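Local coordinates for protein type-2Ba cytolytic delta-endotoxin (Bacillus thuringiensis serovar israelensis, PDB 2RCI) that probably kills the larvae of dipteran insects by making pores in the epithelial cell membrane of the midgut, at residues A[29-34]-A[48-53]; A[87-92]-A[186-191]; A[158-163]-A[178-183]. All blocks are in the same frame, centred on the assembly; numbering follows the deposited sequence.

Contact 1. Residues A[29-34]-A[48-53]; sequences NTFQGA and LQIANG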
ATOM      1  N   ASN A  29       8.006  11.387   3.884  1.00 23.04           N
ATOM      2  CA  ASN A  29       8.975  11.367   4.993  1.00 23.58           C
ATOM      3  C   ASN A  29       8.308  11.254   6.364  1.00 23.41           C
ATOM      4  O   ASN A  29       8.776  10.518   7.233  1.00 23.82           O
ATOM      5  CB  ASN A  29       9.876  12.617   4.976  1.00 24.02           C
ATOM      6  CG  ASN A  29      10.985  12.535   3.946  1.00 23.84           C
ATOM      7  OD1 ASN A  29      11.215  11.487   3.339  1.00 27.94           O
ATOM      8  ND2 ASN A  29      11.701  13.646   3.756  1.00 23.14           N
ATOM      9  N   THR A  30       7.208  11.980   6.537  1.00 23.45           N
ATOM     10  CA  THR A  30       6.497  12.055   7.817  1.00 23.70           C
ATOM     11  C   THR A  30       5.945  10.678   8.213  1.00 22.65           C
ATOM     12  O   THR A  30       6.034  10.274   9.372  1.00 22.16           O
ATOM     13  CB  THR A  30       5.389  13.123   7.766  1.00 23.41           C
ATOM     14  OG1 THR A  30       5.989  14.399   7.524  1.00 26.32           O
ATOM     15  CG2 THR A  30       4.633  13.202   9.085  1.00 27.12           C
ATOM     16  N   PHE A  31       5.416   9.952   7.230  1.00 22.10           N
ATOM     17  CA  PHE A  31       4.899   8.606   7.479  1.00 22.82           C
ATOM     18  C   PHE A  31       5.903   7.486   7.704  1.00 23.00           C
ATOM     19  O   PHE A  31       5.516   6.411   8.157  1.00 23.11           O
ATOM     20  CB  PHE A  31       3.821   8.221   6.467  1.00 22.08           C
ATOM     21  CG  PHE A  31       2.542   8.913   6.718  1.00 21.33           C
ATOM     22  CD1 PHE A  31       2.218  10.072   6.023  1.00 20.37           C
ATOM     23  CD2 PHE A  31       1.684   8.455   7.727  1.00 20.51           C
ATOM     24  CE1 PHE A  31       1.033  10.753   6.313  1.00 23.82           C
ATOM     25  CE2 PHE A  31       0.520   9.113   8.018  1.00 22.18           C
ATOM     26  CZ  PHE A  31       0.174  10.259   7.309  1.00 23.23           C
ATOM     27  N   GLN A  32       7.183   7.727   7.423  1.00 23.78           N
ATOM     28  CA  GLN A  32       8.245   6.805   7.877  1.00 24.35           C
ATOM     29  C   GLN A  32       8.140   6.532   9.385  1.00 24.63           C
ATOM     30  O   GLN A  32       8.450   5.426   9.852  1.00 24.42           O
ATOM     31  CB  GLN A  32       9.639   7.336   7.530  1.00 25.41           C
ATOM     32  CG  GLN A  32       9.877   7.605   6.033  1.00 27.59           C
ATOM     33  CD  GLN A  32       9.751   6.365   5.148  1.00 31.82           C
ATOM     34  OE1 GLN A  32       9.881   5.219   5.617  1.00 33.34           O
ATOM     35  NE2 GLN A  32       9.506   6.592   3.850  1.00 31.49           N
ATOM     36  N   GLY A  33       7.664   7.535  10.124  1.00 23.77           N
ATOM     37  CA  GLY A  33       7.468   7.443  11.577  1.00 24.31           C
ATOM     38  C   GLY A  33       6.484   6.372  12.039  1.00 24.45           C
ATOM     39  O   GLY A  33       6.484   5.991  13.219  1.00 24.40           O
ATOM     40  N   ALA A  34       5.643   5.876  11.128  1.00 23.79           N
ATOM     41  CA  ALA A  34       4.708   4.783  11.476  1.00 23.79           C
ATOM     42  C   ALA A  34       5.289   3.358  11.341  1.00 24.58           C
ATOM     43  O   ALA A  34       4.594   2.367  11.616  1.00 25.73           O
ATOM     44  CB  ALA A  34       3.438   4.903  10.668  1.00 23.82           C
ATOM     45  N   LEU A  48      -2.156   6.967  12.450  1.00 19.74           N
ATOM     46  CA  LEU A  48      -3.241   7.865  12.825  1.00 19.91           C
ATOM     47  C   LEU A  48      -2.796   9.026  13.727  1.00 20.51           C
ATOM     48  O   LEU A  48      -3.278  10.139  13.582  1.00 20.67           O
ATOM     49  CB  LEU A  48      -4.401   7.093  13.451  1.00 20.95           C
ATOM     50  CG  LEU A  48      -5.246   6.320  12.430  1.00 20.73           C
ATOM     51  CD1 LEU A  48      -6.237   5.452  13.141  1.00 22.89           C
ATOM     52  CD2 LEU A  48      -5.995   7.312  11.517  1.00 23.55           C
ATOM     53  N   GLN A  49      -1.876   8.772  14.647  1.00 21.97           N
ATOM     54  CA  GLN A  49      -1.314   9.870  15.458  1.00 23.67           C
ATOM     55  C   GLN A  49      -0.634  10.893  14.536  1.00 22.79           C
ATOM     56  O   GLN A  49      -0.831  12.097  14.670  1.00 23.04           O
ATOM     57  CB  GLN A  49      -0.309   9.340  16.476  1.00 24.18           C
ATOM     58  CG  GLN A  49      -0.906   8.436  17.561  1.00 31.14           C
ATOM     59  CD  GLN A  49      -1.858   9.178  18.503  1.00 36.26           C
ATOM     60  OE1 GLN A  49      -1.526  10.236  19.058  1.00 42.11           O
ATOM     61  NE2 GLN A  49      -3.042   8.631  18.681  1.00 39.30           N
ATOM     62  N   ILE A  50       0.148  10.400  13.586  1.00 22.06           N
ATOM     63  CA  ILE A  50       0.857  11.266  12.640  1.00 22.25           C
ATOM     64  C   ILE A  50      -0.134  12.105  11.809  1.00 22.74           C
ATOM     65  O   ILE A  50       0.007  13.328  11.713  1.00 23.20           O
ATOM     66  CB  ILE A  50       1.798  10.451  11.736  1.00 21.63           C
ATOM     67  CG1 ILE A  50       3.010   9.952  12.540  1.00 22.72           C
ATOM     68  CG2 ILE A  50       2.241  11.269  10.522  1.00 21.10           C
ATOM     69  CD1 ILE A  50       3.849   8.874  11.829  1.00 22.63           C
ATOM     70  N   ALA A  51      -1.145  11.444  11.249  1.00 22.53           N
ATOM     71  CA  ALA A  51      -2.214  12.122  10.521  1.00 23.70           C
ATOM     72  C   ALA A  51      -2.867  13.232  11.371  1.00 23.97           C
ATOM     73  O   ALA A  51      -3.073  14.348  10.884  1.00 24.05           O
ATOM     74  CB  ALA A  51      -3.237  11.126  10.001  1.00 23.56           C
ATOM     75  N   ASN A  52      -3.140  12.927  12.642  1.00 23.93           N
ATOM     76  CA  ASN A  52      -3.706  13.884  13.595  1.00 23.67           C
ATOM     77  C   ASN A  52      -2.846  15.121  13.799  1.00 24.53           C
ATOM     78  O   ASN A  52      -3.372  16.211  14.107  1.00 25.49           O
ATOM     79  CB  ASN A  52      -3.914  13.230  14.984  1.00 23.36           C
ATOM     80  CG  ASN A  52      -4.845  14.052  15.885  1.00 22.35           C
ATOM     81  OD1 ASN A  52      -5.921  14.453  15.455  1.00 25.39           O
ATOM     82  ND2 ASN A  52      -4.432  14.283  17.146  1.00 21.87           N
ATOM     83  N   GLY A  53      -1.532  14.964  13.676  1.00 23.36           N
ATOM     84  CA  GLY A  53      -0.627  16.093  13.907  1.00 23.08           C
ATOM     85  C   GLY A  53      -0.436  16.989  12.700  1.00 22.97           C
ATOM     86  O   GLY A  53       0.193  18.060  12.809  1.00 22.84           O
TER
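In Ile-50, chi1 of -72° sets CG1 beside the backbone nitrogen and CG2 trans to it, so the two branches part and meet different portions of 29-34: CG2 turns to Thr-30 and Phe-31, while CG1 carries CD1 to Gly-33 and Ala-34. The CG2 methyl lies over one face of the Phe-31 ring, 4.0 Å from the ring centroid and displaced toward the rim at CE2, a CH-pi contact in which the two side chains run past each other in opposite directions. The same methyl is pressed against CG2 of Thr-30 at 3.4 Å, closer than a usual carbon-carbon contact. The hydroxyl of Thr-30 is turned the other way, hydrogen-bonded to Arg-26 O in its own helix. On the other branch, CD1 rests on the backbone of Gly-33 and Ala-34, 3.6 Å from Ala-34 N and equally close to the carbonyl carbon of Gly-33, a residue with no side chain to intervene. A looser pairing of Phe-31 CZ with Ala-51 CB, at 4.4 Å, extends the apolar seam toward the sheet, where Phe-31 reaches Val-189 and Ala-51 reaches Leu-187 of strand 177-192. Helices 21-31 and 44-53 thus pack against each other mainly through Ile-50, as part of a helical layer on the central beta-sheet of the alpha/beta Cyt toxin fold.

Contact 2. Residues A[87-92]-A[186-191]; sequences SVLGLV and ALTVVQ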
ATOM      1  N   SER A  87     -12.590   2.424  -2.005  1.00 19.87           N
ATOM      2  CA  SER A  87     -13.340   2.798  -0.799  1.00 21.23           C
ATOM      3  C   SER A  87     -12.503   3.628   0.176  1.00 20.48           C
ATOM      4  O   SER A  87     -12.963   4.669   0.670  1.00 20.46           O
ATOM      5  CB  SER A  87     -13.935   1.558  -0.122  1.00 21.22           C
ATOM      6  OG  SER A  87     -14.697   1.940   1.023  1.00 27.46           O
ATOM      7  N   VAL A  88     -11.270   3.199   0.420  1.00 18.61           N
ATOM      8  CA  VAL A  88     -10.438   3.805   1.468  1.00 19.02           C
ATOM      9  C   VAL A  88      -9.982   5.217   1.077  1.00 18.22           C
ATOM     10  O   VAL A  88      -9.710   6.050   1.934  1.00 18.34           O
ATOM     11  CB  VAL A  88      -9.241   2.905   1.848  1.00 17.78           C
ATOM     12  CG1 VAL A  88      -8.390   3.557   2.914  1.00 21.39           C
ATOM     13  CG2 VAL A  88      -9.734   1.555   2.409  1.00 20.72           C
ATOM     14  N   LEU A  89      -9.897   5.466  -0.230  1.00 18.65           N
ATOM     15  CA  LEU A  89      -9.454   6.745  -0.753  1.00 19.68           C
ATOM     16  C   LEU A  89     -10.376   7.874  -0.318  1.00 20.56           C
ATOM     17  O   LEU A  89      -9.908   8.983  -0.030  1.00 19.91           O
ATOM     18  CB  LEU A  89      -9.405   6.689  -2.289  1.00 19.08           C
ATOM     19  CG  LEU A  89      -8.021   6.507  -2.898  1.00 20.59           C
ATOM     20  CD1 LEU A  89      -8.191   6.192  -4.409  1.00 21.92           C
ATOM     21  CD2 LEU A  89      -7.103   7.736  -2.685  1.00 21.65           C
ATOM     22  N   GLY A  90     -11.679   7.576  -0.257  1.00 22.22           N
ATOM     23  CA  GLY A  90     -12.713   8.567   0.104  1.00 24.13           C
ATOM     24  C   GLY A  90     -12.728   9.815  -0.770  1.00 25.37           C
ATOM     25  O   GLY A  90     -13.195  10.875  -0.339  1.00 27.67           O
ATOM     26  N   LEU A  91     -12.169   9.686  -1.972  1.00 25.54           N
ATOM     27  CA  LEU A  91     -12.119  10.696  -3.019  1.00 24.03           C
ATOM     28  C   LEU A  91     -12.363   9.887  -4.274  1.00 23.12           C
ATOM     29  O   LEU A  91     -11.917   8.750  -4.354  1.00 22.77           O
ATOM     30  CB  LEU A  91     -10.715  11.308  -3.144  1.00 24.84           C
ATOM     31  CG  LEU A  91     -10.144  12.025  -1.930  1.00 26.33           C
ATOM     32  CD1 LEU A  91      -8.635  12.138  -2.090  1.00 30.21           C
ATOM     33  CD2 LEU A  91     -10.782  13.369  -1.832  1.00 27.27           C
ATOM     34  N   VAL A  92     -13.038  10.476  -5.251  1.00 21.61           N
ATOM     35  CA  VAL A  92     -13.215   9.835  -6.569  1.00 21.38           C
ATOM     36  C   VAL A  92     -12.170  10.364  -7.556  1.00 20.94           C
ATOM     37  O   VAL A  92     -12.194  11.552  -7.934  1.00 20.21           O
ATOM     38  CB  VAL A  92     -14.623  10.080  -7.111  1.00 20.80           C
ATOM     39  CG1 VAL A  92     -14.763   9.633  -8.584  1.00 23.19           C
ATOM     40  CG2 VAL A  92     -15.657   9.389  -6.217  1.00 23.36           C
ATOM     41  N   ALA A 186      -4.452   0.733   6.271  1.00 19.06           N
ATOM     42  CA  ALA A 186      -4.311   1.857   5.350  1.00 18.46           C
ATOM     43  C   ALA A 186      -5.082   3.068   5.884  1.00 18.74           C
ATOM     44  O   ALA A 186      -6.056   2.930   6.649  1.00 18.11           O
ATOM     45  CB  ALA A 186      -4.826   1.455   3.962  1.00 18.03           C
ATOM     46  N   LEU A 187      -4.639   4.253   5.488  1.00 17.69           N
ATOM     47  CA  LEU A 187      -5.430   5.452   5.716  1.00 17.68           C
ATOM     48  C   LEU A 187      -5.209   6.411   4.556  1.00 17.68           C
ATOM     49  O   LEU A 187      -4.142   6.382   3.925  1.00 18.50           O
ATOM     50  CB  LEU A 187      -5.047   6.118   7.051  1.00 17.71           C
ATOM     51  CG  LEU A 187      -3.699   6.873   7.214  1.00 18.43           C
ATOM     52  CD1 LEU A 187      -3.629   8.179   6.438  1.00 25.71           C
ATOM     53  CD2 LEU A 187      -3.485   7.208   8.693  1.00 19.72           C
ATOM     54  N   THR A 188      -6.196   7.258   4.274  1.00 17.52           N
ATOM     55  CA  THR A 188      -5.988   8.342   3.325  1.00 17.04           C
ATOM     56  C   THR A 188      -6.088   9.633   4.103  1.00 17.03           C
ATOM     57  O   THR A 188      -7.086   9.855   4.805  1.00 16.47           O
ATOM     58  CB  THR A 188      -7.053   8.358   2.215  1.00 16.44           C
ATOM     59  OG1 THR A 188      -7.108   7.069   1.585  1.00 17.61           O
ATOM     60  CG2 THR A 188      -6.701   9.390   1.192  1.00 18.14           C
ATOM     61  N   VAL A 189      -5.050  10.462   3.990  1.00 16.49           N
ATOM     62  CA  VAL A 189      -5.073  11.803   4.567  1.00 18.28           C
ATOM     63  C   VAL A 189      -4.947  12.844   3.446  1.00 18.10           C
ATOM     64  O   VAL A 189      -4.094  12.718   2.546  1.00 18.97           O
ATOM     65  CB  VAL A 189      -3.971  11.974   5.670  1.00 18.63           C
ATOM     66  CG1 VAL A 189      -2.581  11.794   5.074  1.00 20.22           C
ATOM     67  CG2 VAL A 189      -4.072  13.382   6.338  1.00 20.37           C
ATOM     68  N   VAL A 190      -5.821  13.845   3.468  1.00 17.89           N
ATOM     69  CA  VAL A 190      -5.697  14.943   2.525  1.00 18.70           C
ATOM     70  C   VAL A 190      -5.175  16.173   3.274  1.00 18.69           C
ATOM     71  O   VAL A 190      -5.574  16.429   4.420  1.00 19.15           O
ATOM     72  CB  VAL A 190      -7.019  15.240   1.784  1.00 19.44           C
ATOM     73  CG1 VAL A 190      -7.456  14.014   0.972  1.00 20.22           C
ATOM     74  CG2 VAL A 190      -8.153  15.667   2.774  1.00 21.14           C
ATOM     75  N   GLN A 191      -4.248  16.890   2.646  1.00 17.65           N
ATOM     76  CA  GLN A 191      -3.726  18.140   3.195  1.00 18.07           C
ATOM     77  C   GLN A 191      -3.854  19.217   2.122  1.00 19.01           C
ATOM     78  O   GLN A 191      -3.626  18.938   0.915  1.00 17.85           O
ATOM     79  CB  GLN A 191      -2.253  17.997   3.613  1.00 18.20           C
ATOM     80  CG  GLN A 191      -1.619  19.279   4.228  1.00 17.84           C
ATOM     81  CD  GLN A 191      -0.187  19.035   4.692  1.00 19.78           C
ATOM     82  OE1 GLN A 191       0.706  18.786   3.880  1.00 19.05           O
ATOM     83  NE2 GLN A 191       0.038  19.113   6.005  1.00 19.70           N
TER
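Thr-188 and Val-88 join the end of helix 74-89 to strand 177-192, part of the helix-on-sheet packing of a fold whose beta-sheet is flanked by two helical layers. The dense part of the contact centres on the threonine. Its OG1 donates a hydrogen bond of 2.8 Å to Val-88 O, arriving well above the carbonyl plane with a C=O...donor angle of 111°, so the bond does not use an in-plane lone pair. The chi1 of -54° turns OG1 away from the threonine's own carbonyl carbon and leaves CG2 beside the next carbonyl, 3.5 Å from Leu-89 O. OG1 also lies 3.3 Å from Leu-89 CA, which leaves little slack between the helix end and the strand. Leu-89 O is itself bonded to Thr-60 OG1 of the adjoining strand, so threonines from two strands satisfy successive carbonyls of the last helical turn. Beside this polar centre, CG1 of Val-88 approaches Ala-186 CB at 4.3 Å, and Ile-63 touches both residues.

The packing thins beyond Gly-90, where positive phi takes the chain out of the helix. Leu-91 and Val-190 are only partly buried, and their side chains pass in opposite directions, touching through their ends. Ala-152 adds a further neighbour for the leucine. Across the two segments, this looser side comes down to a single pair of methyls, Leu-91 CD1 and Val-190 CG1, 3.8 Å apart.

Contact 3. Residues A[158-163]-A[178-183]; sequences FEITVD and ARYEVK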
ATOM      1  N   PHE A 158       0.471  -4.357   3.892  1.00 18.62           N
ATOM      2  CA  PHE A 158      -0.169  -5.664   3.934  1.00 18.63           C
ATOM      3  C   PHE A 158       0.656  -6.638   4.782  1.00 18.50           C
ATOM      4  O   PHE A 158       1.877  -6.589   4.763  1.00 19.80           O
ATOM      5  CB  PHE A 158      -0.273  -6.266   2.529  1.00 18.92           C
ATOM      6  CG  PHE A 158      -1.070  -5.435   1.569  1.00 18.68           C
ATOM      7  CD1 PHE A 158      -2.454  -5.478   1.605  1.00 20.27           C
ATOM      8  CD2 PHE A 158      -0.429  -4.612   0.645  1.00 19.42           C
ATOM      9  CE1 PHE A 158      -3.224  -4.730   0.690  1.00 19.90           C
ATOM     10  CE2 PHE A 158      -1.177  -3.864  -0.274  1.00 18.96           C
ATOM     11  CZ  PHE A 158      -2.577  -3.895  -0.220  1.00 16.75           C
ATOM     12  N   GLU A 159      -0.031  -7.503   5.518  1.00 19.49           N
ATOM     13  CA  GLU A 159       0.599  -8.666   6.155  1.00 20.70           C
ATOM     14  C   GLU A 159       0.049  -9.850   5.392  1.00 19.77           C
ATOM     15  O   GLU A 159      -1.162 -10.120   5.445  1.00 20.28           O
ATOM     16  CB  GLU A 159       0.168  -8.785   7.626  1.00 21.41           C
ATOM     17  CG  GLU A 159       0.266  -7.507   8.400  1.00 23.66           C
ATOM     18  CD  GLU A 159       0.073  -7.713   9.917  1.00 24.86           C
ATOM     19  OE1 GLU A 159      -0.081  -8.881  10.367  1.00 29.63           O
ATOM     20  OE2 GLU A 159       0.106  -6.704  10.634  1.00 26.22           O
ATOM     21  N   ILE A 160       0.929 -10.533   4.667  1.00 19.59           N
ATOM     22  CA  ILE A 160       0.514 -11.575   3.737  1.00 19.06           C
ATOM     23  C   ILE A 160       1.094 -12.916   4.168  1.00 19.34           C
ATOM     24  O   ILE A 160       2.309 -13.044   4.367  1.00 18.46           O
ATOM     25  CB  ILE A 160       0.924 -11.256   2.287  1.00 19.93           C
ATOM     26  CG1 ILE A 160       0.286  -9.928   1.834  1.00 19.30           C
ATOM     27  CG2 ILE A 160       0.500 -12.417   1.351  1.00 20.10           C
ATOM     28  CD1 ILE A 160       1.014  -9.235   0.681  1.00 19.66           C
ATOM     29  N   THR A 161       0.205 -13.887   4.310  1.00 18.93           N
ATOM     30  CA  THR A 161       0.579 -15.284   4.574  1.00 19.72           C
ATOM     31  C   THR A 161      -0.022 -16.129   3.456  1.00 19.19           C
ATOM     32  O   THR A 161      -1.198 -16.017   3.153  1.00 19.55           O
ATOM     33  CB  THR A 161       0.035 -15.752   5.914  1.00 20.10           C
ATOM     34  OG1 THR A 161       0.597 -14.936   6.963  1.00 19.48           O
ATOM     35  CG2 THR A 161       0.411 -17.240   6.136  1.00 21.58           C
ATOM     36  N   VAL A 162       0.786 -16.981   2.845  1.00 18.82           N
ATOM     37  CA  VAL A 162       0.301 -17.786   1.709  1.00 18.75           C
ATOM     38  C   VAL A 162       0.858 -19.210   1.803  1.00 19.05           C
ATOM     39  O   VAL A 162       2.007 -19.395   2.220  1.00 19.07           O
ATOM     40  CB  VAL A 162       0.658 -17.088   0.368  1.00 18.84           C
ATOM     41  CG1 VAL A 162       2.146 -16.768   0.277  1.00 19.08           C
ATOM     42  CG2 VAL A 162       0.170 -17.891  -0.861  1.00 18.31           C
ATOM     43  N   ASP A 163       0.055 -20.200   1.422  1.00 19.81           N
ATOM     44  CA  ASP A 163       0.461 -21.614   1.560  1.00 20.63           C
ATOM     45  C   ASP A 163       1.372 -22.101   0.437  1.00 21.03           C
ATOM     46  O   ASP A 163       1.175 -23.197  -0.112  1.00 20.62           O
ATOM     47  CB  ASP A 163      -0.761 -22.526   1.737  1.00 21.02           C
ATOM     48  CG  ASP A 163      -1.645 -22.616   0.474  1.00 24.13           C
ATOM     49  OD1 ASP A 163      -1.631 -21.687  -0.364  1.00 25.94           O
ATOM     50  OD2 ASP A 163      -2.386 -23.617   0.340  1.00 26.91           O
ATOM     51  N   ALA A 178      -3.817 -19.688  -4.718  1.00 19.22           N
ATOM     52  CA  ALA A 178      -3.236 -20.204  -3.502  1.00 18.61           C
ATOM     53  C   ALA A 178      -4.107 -19.757  -2.355  1.00 19.25           C
ATOM     54  O   ALA A 178      -5.048 -18.963  -2.531  1.00 17.47           O
ATOM     55  CB  ALA A 178      -1.789 -19.698  -3.319  1.00 18.57           C
ATOM     56  N   ARG A 179      -3.787 -20.260  -1.166  1.00 19.67           N
ATOM     57  CA  ARG A 179      -4.562 -19.920  -0.001  1.00 20.50           C
ATOM     58  C   ARG A 179      -3.862 -18.729   0.640  1.00 20.03           C
ATOM     59  O   ARG A 179      -2.712 -18.843   1.117  1.00 20.34           O
ATOM     60  CB  ARG A 179      -4.681 -21.096   0.974  1.00 21.41           C
ATOM     61  CG  ARG A 179      -5.574 -20.768   2.156  1.00 24.44           C
ATOM     62  CD  ARG A 179      -5.869 -21.993   3.019  1.00 29.28           C
ATOM     63  NE  ARG A 179      -6.472 -21.544   4.263  1.00 35.68           N
ATOM     64  CZ  ARG A 179      -7.766 -21.310   4.430  1.00 38.26           C
ATOM     65  NH1 ARG A 179      -8.627 -21.513   3.432  1.00 41.69           N
ATOM     66  NH2 ARG A 179      -8.197 -20.880   5.610  1.00 40.85           N
ATOM     67  N   TYR A 180      -4.547 -17.590   0.558  1.00 19.16           N
ATOM     68  CA  TYR A 180      -4.050 -16.305   1.060  1.00 18.49           C
ATOM     69  C   TYR A 180      -4.759 -15.851   2.296  1.00 18.57           C
ATOM     70  O   TYR A 180      -6.008 -15.905   2.387  1.00 18.13           O
ATOM     71  CB  TYR A 180      -4.183 -15.180   0.016  1.00 18.00           C
ATOM     72  CG  TYR A 180      -3.074 -15.166  -1.005  1.00 17.56           C
ATOM     73  CD1 TYR A 180      -3.209 -15.835  -2.241  1.00 16.03           C
ATOM     74  CD2 TYR A 180      -1.885 -14.495  -0.748  1.00 17.34           C
ATOM     75  CE1 TYR A 180      -2.158 -15.827  -3.174  1.00 15.37           C
ATOM     76  CE2 TYR A 180      -0.856 -14.463  -1.668  1.00 16.35           C
ATOM     77  CZ  TYR A 180      -0.998 -15.136  -2.881  1.00 15.90           C
ATOM     78  OH  TYR A 180       0.037 -15.075  -3.771  1.00 15.09           O
ATOM     79  N   GLU A 181      -3.946 -15.347   3.219  1.00 18.65           N
ATOM     80  CA  GLU A 181      -4.427 -14.585   4.340  1.00 19.82           C
ATOM     81  C   GLU A 181      -3.781 -13.193   4.260  1.00 19.09           C
ATOM     82  O   GLU A 181      -2.570 -13.063   4.379  1.00 19.88           O
ATOM     83  CB  GLU A 181      -4.046 -15.279   5.631  1.00 20.97           C
ATOM     84  CG  GLU A 181      -4.756 -14.672   6.806  1.00 24.29           C
ATOM     85  CD  GLU A 181      -4.336 -15.282   8.123  1.00 31.95           C
ATOM     86  OE1 GLU A 181      -3.855 -16.459   8.134  1.00 32.29           O
ATOM     87  OE2 GLU A 181      -4.480 -14.556   9.132  1.00 33.44           O
ATOM     88  N   VAL A 182      -4.585 -12.166   4.032  1.00 18.92           N
ATOM     89  CA  VAL A 182      -4.068 -10.818   3.829  1.00 18.73           C
ATOM     90  C   VAL A 182      -4.731  -9.838   4.799  1.00 18.61           C
ATOM     91  O   VAL A 182      -5.976  -9.706   4.797  1.00 18.59           O
ATOM     92  CB  VAL A 182      -4.337 -10.348   2.359  1.00 19.39           C
ATOM     93  CG1 VAL A 182      -3.877  -8.871   2.175  1.00 19.84           C
ATOM     94  CG2 VAL A 182      -3.640 -11.276   1.385  1.00 18.24           C
ATOM     95  N   LYS A 183      -3.916  -9.201   5.642  1.00 19.71           N
ATOM     96  CA  LYS A 183      -4.370  -8.148   6.562  1.00 21.05           C
ATOM     97  C   LYS A 183      -3.914  -6.821   5.960  1.00 20.11           C
ATOM     98  O   LYS A 183      -2.800  -6.701   5.485  1.00 20.46           O
ATOM     99  CB  LYS A 183      -3.781  -8.285   7.980  1.00 20.86           C
ATOM    100  CG  LYS A 183      -4.523  -7.363   8.941  1.00 25.06           C
ATOM    101  CD  LYS A 183      -4.070  -7.392  10.408  1.00 24.36           C
ATOM    102  CE  LYS A 183      -5.027  -6.483  11.204  1.00 29.93           C
ATOM    103  NZ  LYS A 183      -5.072  -6.751  12.668  1.00 30.61           N
TER
HETATM  104  O   HOH W   1      -1.730 -12.677   7.014  1.00 36.70           O
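Glu-181 O is gripped from two sources: Thr-161 N donates to it at 2.9 Å, in the carbonyl plane and nearly straight at 170°, and water 1 donates a second bond of 2.8 Å. The same water is hydrogen-bonded to Thr-161 OG1, so it ties the threonine side chain to the partner strand beside the direct backbone link. A longer CA-H...O approach from Ile-160 CA also reaches this oxygen. Glu-181 N returns a bond to Thr-161 O, and Glu-159 exchanges the same pair of backbone bonds with Lys-183. Strands 150-162 and 177-192 therefore run as neighbouring antiparallel strands in the mixed sheet at the centre of the Cyt fold, with hydrogen-bonded pairs at Glu-159/Lys-183 and Thr-161/Glu-181 and non-hydrogen-bonded pairs at Ile-160/Val-182 and Val-162/Tyr-180.

The face carrying these last two pairs is apolar and covered by helices 74-89 and 96-110. CG2 of Val-162, placed trans to the backbone N, sits over the Tyr-180 ring 3.7 Å from its centroid, making a CH-pi contact. Ile-160 CG2 instead meets that ring at its edge, 3.8 Å from CD2. Phe-158 brings CD1 obliquely to Val-182 CG1. On the other face, the extended chains of Glu-159 and Lys-183 lie side by side, touching through carbon while OE2 and NZ remain 5.6 Å apart; Glu-159 OE2 is hydrogen-bonded to Asn-41 instead. Where strand 150-162 ends, Asp-163 replaces a backbone acceptor with its carboxylate. Its chi1 of 68° folds CG between the backbone N and the carbonyl carbon, and OD1 takes the Arg-179 N-H at 2.7 Å from above the carboxylate plane.

From the N terminus, contact 1 comes first and closes a short loop, 13 residues between its segments, and brings helix 44-53 against helix 21-31. Contact 2 opens only afterwards, at the end of helix 74-89, and spans 93 residues before it is closed by strand 177-192. Contact 3 is nested within that span: its 14-residue connection, which includes helix 166-169, returns strand 150-162 to the earlier part of strand 177-192. That long strand is shared, with contacts 2 and 3 lying on opposite sides of the chain's centre. Contact 1 meets it as well, its helices packing on Leu-187 and Val-189, whereas contacts 1 and 3 do not touch.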